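PDB 6NSI: manganese-binding protein, which binds ferrous iron, manganese and nickel ions, preferring ferrous iron, and delivers them to the membrane permease of an ABC transporter for import into the cell. Local coordinates for residues I2-M7 and D21-I26; S51-C56 and Q123-Y128. All blocks are in the same frame, centred on the assembly; numbering follows the deposited sequence.

Contact 1 (I2-M7 and D21-I26); sequences IYVLSM and DRVKNI
Val23 meets strand 3-6 just before pairing begins: its CG2 lies 3.2 Å from Ile2 O and also touches the CG2 methyls of Ile2 and Val4, a compact branched group suited to the side of the sheet that carries Val4. At Lys24 the parallel ladder starts, with Lys24 N donating to Ile2 O (2.8 Å) and Lys24 O accepting from Val4 N. The lysine chain crosses the Tyr3 side chain obliquely, with CD 4.2 Å from the ring centroid in an off-centre CH-pi contact, while NZ reaches Ser1 OG; a long flexible chain can serve both. Asn25 lies side by side with Val4, on the face opposite Lys24 and Tyr3. A water lies within hydrogen-bonding distance of Asn25 OD1 (2.8 Å), Val4 O and Ser6 OG; the amide suits this place because its ND2 can bond Thr19 OG1 as well. Ile26 continues the ladder, with Ile26 N to Val4 O (2.9 Å) and Ser6 N to Ile26 O (2.9 Å), and its branched chain packs CG1 3.5 Å from Leu5 CD1. In this beta-alpha-beta unit helix 9-19 packs on Ser6 and Asn25, whereas helix 44-50 meets Tyr3, Leu5 and Ile26; strand 54-56 flanks strand 3-6 on its other edge.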
loop_
_atom_site.group_PDB
_atom_site.type_symbol
_atom_site.label_atom_id
_atom_site.label_comp_id
_atom_site.label_asym_id
_atom_site.label_seq_id
_atom_site.Cartn_x
_atom_site.Cartn_y
_atom_site.Cartn_z
ATOM N N ILE A 2 7.850 -17.061 21.609
ATOM C CA ILE A 2 8.667 -16.584 20.495
ATOM C C ILE A 2 8.014 -15.351 19.872
ATOM O O ILE A 2 6.783 -15.281 19.752
ATOM C CB ILE A 2 8.859 -17.706 19.455
ATOM C CG1 ILE A 2 9.366 -18.982 20.130
ATOM C CG2 ILE A 2 9.824 -17.283 18.369
ATOM C CD1 ILE A 2 8.424 -20.150 20.027
ATOM N N TYR A 3 8.834 -14.374 19.473
ATOM C CA TYR A 3 8.364 -13.090 18.956
ATOM C C TYR A 3 8.889 -12.850 17.548
ATOM O O TYR A 3 10.082 -13.039 17.283
ATOM C CB TYR A 3 8.807 -11.928 19.846
ATOM C CG TYR A 3 8.035 -11.820 21.136
ATOM C CD1 TYR A 3 6.771 -11.247 21.164
ATOM C CD2 TYR A 3 8.568 -12.305 22.330
ATOM C CE1 TYR A 3 6.060 -11.152 22.347
ATOM C CE2 TYR A 3 7.868 -12.212 23.517
ATOM C CZ TYR A 3 6.615 -11.634 23.522
ATOM O OH TYR A 3 5.912 -11.540 24.702
ATOM N N VAL A 4 8.000 -12.401 16.664
ATOM C CA VAL A 4 8.360 -11.958 15.324
ATOM C C VAL A 4 7.826 -10.541 15.136
ATOM O O VAL A 4 6.684 -10.249 15.512
ATOM C CB VAL A 4 7.814 -12.913 14.248
ATOM C CG1 VAL A 4 7.921 -12.274 12.859
ATOM C CG2 VAL A 4 8.568 -14.230 14.304
ATOM N N LEU A 5 8.653 -9.661 14.575
ATOM C CA LEU A 5 8.333 -8.242 14.445
ATOM C C LEU A 5 8.024 -7.900 12.993
ATOM O O LEU A 5 8.778 -8.269 12.084
ATOM C CB LEU A 5 9.486 -7.365 14.950
ATOM C CG LEU A 5 9.239 -5.853 14.871
ATOM C CD1 LEU A 5 8.034 -5.462 15.690
ATOM C CD2 LEU A 5 10.427 -5.014 15.290
ATOM N N SER A 6 6.914 -7.200 12.780
ATOM C CA SER A 6 6.586 -6.616 11.488
ATOM C C SER A 6 6.589 -5.095 11.606
ATOM O O SER A 6 6.118 -4.541 12.602
ATOM C CB SER A 6 5.219 -7.094 10.992
ATOM O OG SER A 6 5.196 -8.496 10.773
ATOM N N MET A 7 7.103 -4.420 10.576
ATOM C CA MET A 7 7.197 -2.962 10.643
ATOM C C MET A 7 5.819 -2.302 10.708
ATOM O O MET A 7 5.634 -1.319 11.437
ATOM C CB MET A 7 7.998 -2.432 9.455
ATOM C CG MET A 7 9.511 -2.513 9.654
ATOM S SD MET A 7 10.061 -1.611 11.122
ATOM C CE MET A 7 9.405 0.021 10.784
ATOM N N ASP A 21 -1.207 -19.307 15.924
ATOM C CA ASP A 21 -0.858 -19.309 17.369
ATOM C C ASP A 21 0.606 -19.639 17.680
ATOM O O ASP A 21 1.017 -19.275 18.770
ATOM C CB ASP A 21 -1.631 -20.420 18.084
ATOM C CG ASP A 21 -2.805 -19.939 18.904
ATOM O OD1 ASP A 21 -3.341 -18.885 18.578
ATOM O OD2 ASP A 21 -3.181 -20.640 19.852
ATOM N N ARG A 22 1.373 -20.249 16.781
ATOM C CA ARG A 22 2.683 -20.754 17.184
ATOM C C ARG A 22 3.728 -19.664 17.434
ATOM O O ARG A 22 4.873 -20.011 17.750
ATOM C CB ARG A 22 3.189 -21.747 16.134
ATOM C CG ARG A 22 2.425 -23.071 16.127
ATOM C CD ARG A 22 3.247 -24.197 16.745
ATOM N NE ARG A 22 2.766 -25.539 16.402
ATOM C CZ ARG A 22 2.762 -26.053 15.170
ATOM N NH1 ARG A 22 3.206 -25.339 14.139
ATOM N NH2 ARG A 22 2.301 -27.280 14.960
ATOM N N VAL A 23 3.380 -18.378 17.332
ATOM C CA VAL A 23 4.314 -17.287 17.591
ATOM C C VAL A 23 3.520 -16.055 18.008
ATOM O O VAL A 23 2.311 -15.954 17.764
ATOM C CB VAL A 23 5.193 -16.954 16.360
ATOM C CG1 VAL A 23 4.429 -16.089 15.368
ATOM C CG2 VAL A 23 6.462 -16.254 16.773
ATOM N N LYS A 24 4.206 -15.108 18.649
ATOM C CA LYS A 24 3.624 -13.814 18.983
ATOM C C LYS A 24 4.118 -12.765 17.999
ATOM O O LYS A 24 5.324 -12.511 17.902
ATOM C CB LYS A 24 3.948 -13.420 20.422
ATOM C CG LYS A 24 3.510 -14.493 21.402
ATOM C CD LYS A 24 4.179 -14.404 22.752
ATOM C CE LYS A 24 3.485 -15.336 23.728
ATOM N NZ LYS A 24 4.079 -16.711 23.726
ATOM N N ASN A 25 3.187 -12.166 17.272
ATOM C CA ASN A 25 3.508 -11.167 16.270
ATOM C C ASN A 25 3.329 -9.795 16.885
ATOM O O ASN A 25 2.294 -9.517 17.498
ATOM C CB ASN A 25 2.611 -11.321 15.041
ATOM C CG ASN A 25 3.024 -12.481 14.171
ATOM O OD1 ASN A 25 4.060 -12.422 13.514
ATOM N ND2 ASN A 25 2.235 -13.560 14.187
ATOM N N ILE A 26 4.341 -8.948 16.740
ATOM C CA ILE A 26 4.240 -7.563 17.164
ATOM C C ILE A 26 4.391 -6.680 15.933
ATOM O O ILE A 26 4.983 -7.063 14.921
ATOM C CB ILE A 26 5.279 -7.187 18.250
ATOM C CG1 ILE A 26 6.654 -7.772 17.931
ATOM C CG2 ILE A 26 4.814 -7.668 19.618
ATOM C CD1 ILE A 26 7.776 -7.257 18.864
HETATM O O HOH W 1 4.937 -9.734 13.220
#

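Contact 2 (S51-C56 and Q123-Y128)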
loop_
_atom_site.group_PDB
_atom_site.type_symbol
_atom_site.label_atom_id
_atom_site.label_comp_id
_atom_site.label_asym_id
_atom_site.label_seq_id
_atom_site.Cartn_x
_atom_site.Cartn_y
_atom_site.Cartn_z
ATOM N N SER A 51 12.892 -9.949 19.215
ATOM C CA SER A 51 12.281 -10.608 18.069
ATOM C C SER A 51 13.261 -11.523 17.340
ATOM O O SER A 51 14.481 -11.352 17.404
ATOM C CB SER A 51 11.726 -9.568 17.100
ATOM O OG SER A 51 10.495 -9.076 17.592
ATOM N N GLN A 52 12.706 -12.510 16.633
ATOM C CA GLN A 52 13.519 -13.448 15.861
ATOM C C GLN A 52 13.682 -13.021 14.410
ATOM O O GLN A 52 14.672 -13.400 13.766
ATOM C CB GLN A 52 12.906 -14.854 15.890
ATOM C CG GLN A 52 12.787 -15.482 17.276
ATOM C CD GLN A 52 14.110 -15.551 18.021
ATOM O OE1 GLN A 52 15.142 -15.922 17.453
ATOM N NE2 GLN A 52 14.084 -15.193 19.304
ATOM N N LEU A 53 12.718 -12.269 13.885
ATOM C CA LEU A 53 12.703 -11.807 12.506
ATOM C C LEU A 53 12.054 -10.431 12.501
ATOM O O LEU A 53 11.111 -10.194 13.262
ATOM C CB LEU A 53 11.917 -12.760 11.593
ATOM C CG LEU A 53 12.492 -14.132 11.221
ATOM C CD1 LEU A 53 11.446 -14.958 10.475
ATOM C CD2 LEU A 53 13.754 -13.969 10.391
ATOM N N ILE A 54 12.564 -9.533 11.655
ATOM C CA ILE A 54 12.012 -8.182 11.482
ATOM C C ILE A 54 11.627 -8.021 10.020
ATOM O O ILE A 54 12.503 -7.933 9.148
ATOM C CB ILE A 54 13.003 -7.092 11.892
ATOM C CG1 ILE A 54 13.352 -7.219 13.376
ATOM C CG2 ILE A 54 12.428 -5.713 11.568
ATOM C CD1 ILE A 54 14.499 -6.314 13.808
ATOM N N PHE A 55 10.325 -7.953 9.753
ATOM C CA PHE A 55 9.811 -7.875 8.391
ATOM C C PHE A 55 9.617 -6.411 7.985
ATOM O O PHE A 55 8.834 -5.683 8.608
ATOM C CB PHE A 55 8.506 -8.665 8.281
ATOM C CG PHE A 55 8.704 -10.158 8.216
ATOM C CD1 PHE A 55 8.453 -10.954 9.325
ATOM C CD2 PHE A 55 9.134 -10.765 7.042
ATOM C CE1 PHE A 55 8.632 -12.334 9.267
ATOM C CE2 PHE A 55 9.313 -12.150 6.977
ATOM C CZ PHE A 55 9.063 -12.928 8.089
ATOM N N CYS A 56 10.351 -5.985 6.951
ATOM C CA CYS A 56 10.337 -4.626 6.423
ATOM C C CYS A 56 9.781 -4.601 5.011
ATOM O O CYS A 56 9.890 -5.579 4.260
ATOM C CB CYS A 56 11.742 -4.029 6.379
ATOM S SG CYS A 56 12.555 -4.061 7.961
ATOM N N GLN A 123 12.047 -20.748 6.838
ATOM C CA GLN A 123 13.497 -20.875 6.953
ATOM C C GLN A 123 13.973 -20.630 8.387
ATOM O O GLN A 123 14.966 -21.227 8.819
ATOM C CB GLN A 123 14.175 -19.918 5.966
ATOM C CG GLN A 123 15.693 -19.779 6.116
ATOM C CD GLN A 123 16.473 -20.753 5.235
ATOM O OE1 GLN A 123 15.968 -21.233 4.214
ATOM N NE2 GLN A 123 17.709 -21.054 5.634
ATOM N N GLN A 124 13.275 -19.777 9.141
ATOM C CA GLN A 124 13.663 -19.525 10.527
ATOM C C GLN A 124 13.136 -20.595 11.474
ATOM O O GLN A 124 13.775 -20.884 12.494
ATOM C CB GLN A 124 13.166 -18.150 10.970
ATOM C CG GLN A 124 13.439 -17.819 12.440
ATOM C CD GLN A 124 14.878 -17.413 12.689
ATOM O OE1 GLN A 124 15.596 -17.024 11.764
ATOM N NE2 GLN A 124 15.318 -17.518 13.944
ATOM N N PHE A 125 11.986 -21.194 11.160
ATOM C CA PHE A 125 11.321 -22.166 12.032
ATOM C C PHE A 125 10.986 -23.428 11.245
ATOM O O PHE A 125 9.822 -23.654 10.883
ATOM C CB PHE A 125 10.049 -21.580 12.647
ATOM C CG PHE A 125 10.247 -20.241 13.307
ATOM C CD1 PHE A 125 10.819 -20.150 14.570
ATOM C CD2 PHE A 125 9.848 -19.078 12.670
ATOM C CE1 PHE A 125 10.988 -18.935 15.182
ATOM C CE2 PHE A 125 10.010 -17.851 13.276
ATOM C CZ PHE A 125 10.584 -17.772 14.537
ATOM N N PRO A 126 11.980 -24.274 10.965
ATOM C CA PRO A 126 11.672 -25.555 10.295
ATOM C C PRO A 126 10.717 -26.428 11.090
ATOM O O PRO A 126 9.918 -27.168 10.500
ATOM C CB PRO A 126 13.049 -26.210 10.140
ATOM C CG PRO A 126 13.893 -25.576 11.235
ATOM C CD PRO A 126 13.401 -24.159 11.337
ATOM N N GLN A 127 10.758 -26.342 12.421
ATOM C CA GLN A 127 9.822 -27.082 13.261
ATOM C C GLN A 127 8.364 -26.702 13.000
ATOM O O GLN A 127 7.458 -27.465 13.354
ATOM C CB GLN A 127 10.176 -26.865 14.733
ATOM C CG GLN A 127 9.954 -25.443 15.240
ATOM C CD GLN A 127 11.201 -24.581 15.158
ATOM O OE1 GLN A 127 11.966 -24.657 14.191
ATOM N NE2 GLN A 127 11.409 -23.747 16.175
ATOM N N TYR A 128 8.107 -25.555 12.382
ATOM C CA TYR A 128 6.746 -25.164 12.047
ATOM C C TYR A 128 6.472 -25.184 10.549
ATOM O O TYR A 128 5.388 -24.747 10.127
ATOM C CB TYR A 128 6.446 -23.768 12.611
ATOM C CG TYR A 128 6.638 -23.678 14.108
ATOM C CD1 TYR A 128 6.360 -24.765 14.927
ATOM C CD2 TYR A 128 7.098 -22.514 14.705
ATOM C CE1 TYR A 128 6.534 -24.694 16.298
ATOM C CE2 TYR A 128 7.274 -22.437 16.083
ATOM C CZ TYR A 128 6.989 -23.536 16.872
ATOM O OH TYR A 128 7.158 -23.477 18.238
HETATM O O HOH W 2 14.136 -18.726 15.902
#
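Gln52 approaches the end of helix 107-124 with two different parts of its side chain. Its CB lies 4.0 Å from CZ of Phe125, at the far end of that ring, and CG is only slightly farther from the same atom. The chain then bends at chi2 (-56°), which carries the amide to the neighbourhood of the Gln124 amide; the two planes are 38° apart. Gln52 OE1 and Gln124 NE2 are 3.9 Å from each other, and a water joins them instead: it accepts from Gln124 NE2 at 2.6 Å and donates a weak, long bond of 3.4 Å to Gln52 OE1. A glutamine suits both places because its methylenes can pack while its amide meets water at a partly exposed margin.

Leu53 points its CB toward the helix end and brings the isobutyl group alongside Gln124, the two chains sliding past each other in opposite directions. CD1 reaches Gln124 CB at 3.7 Å, and CD2 lies 3.8 Å from Gln124 OE1. With CG anti to its backbone N (chi1 176°) and a bend at chi2, Gln124 lays CB and CG against the leucine before its amide turns toward Gln52. CG of Gln124 also covers one face of the Phe125 ring, 3.5 Å above its plane and offset toward the rim. Leu53 CD1 is 4.3 Å from Phe125 CE2, and Leu121, a turn earlier in the helix, also packs on Leu53.

Phe125 leaves the helical conformation, and its buried ring reaches Val4 of strand 3-6 as well. No direct hydrogen bond joins the two segments: packing among methyl, methylene and ring carbons probably does most of the holding, and the single water link adds a polar connection that is probably soft and adaptable.

The centres of contacts 1 and 2 are about 9 Å apart, and the two follow one another along the chain, contact 1 closing before contact 2 opens. They share one parallel sheet, ordered 24-27, 3-6, 54-56, 77-79. Contact 1 pairs its first two strands; contact 2 sets Gln52 and Leu53, in the segment carrying strand 54-56, against the end of helix 107-124. Strand 3-6 links them through probable backbone hydrogen bonds from Gln52 N to Tyr3 O and from Phe55 N to Leu5 O, each 2.8 Å, while Arg22 packs on Tyr128. Both contacts belong to one parallel sheet and the helices packed on it, away from the iron site formed by His36, His102, His168 and Asp260.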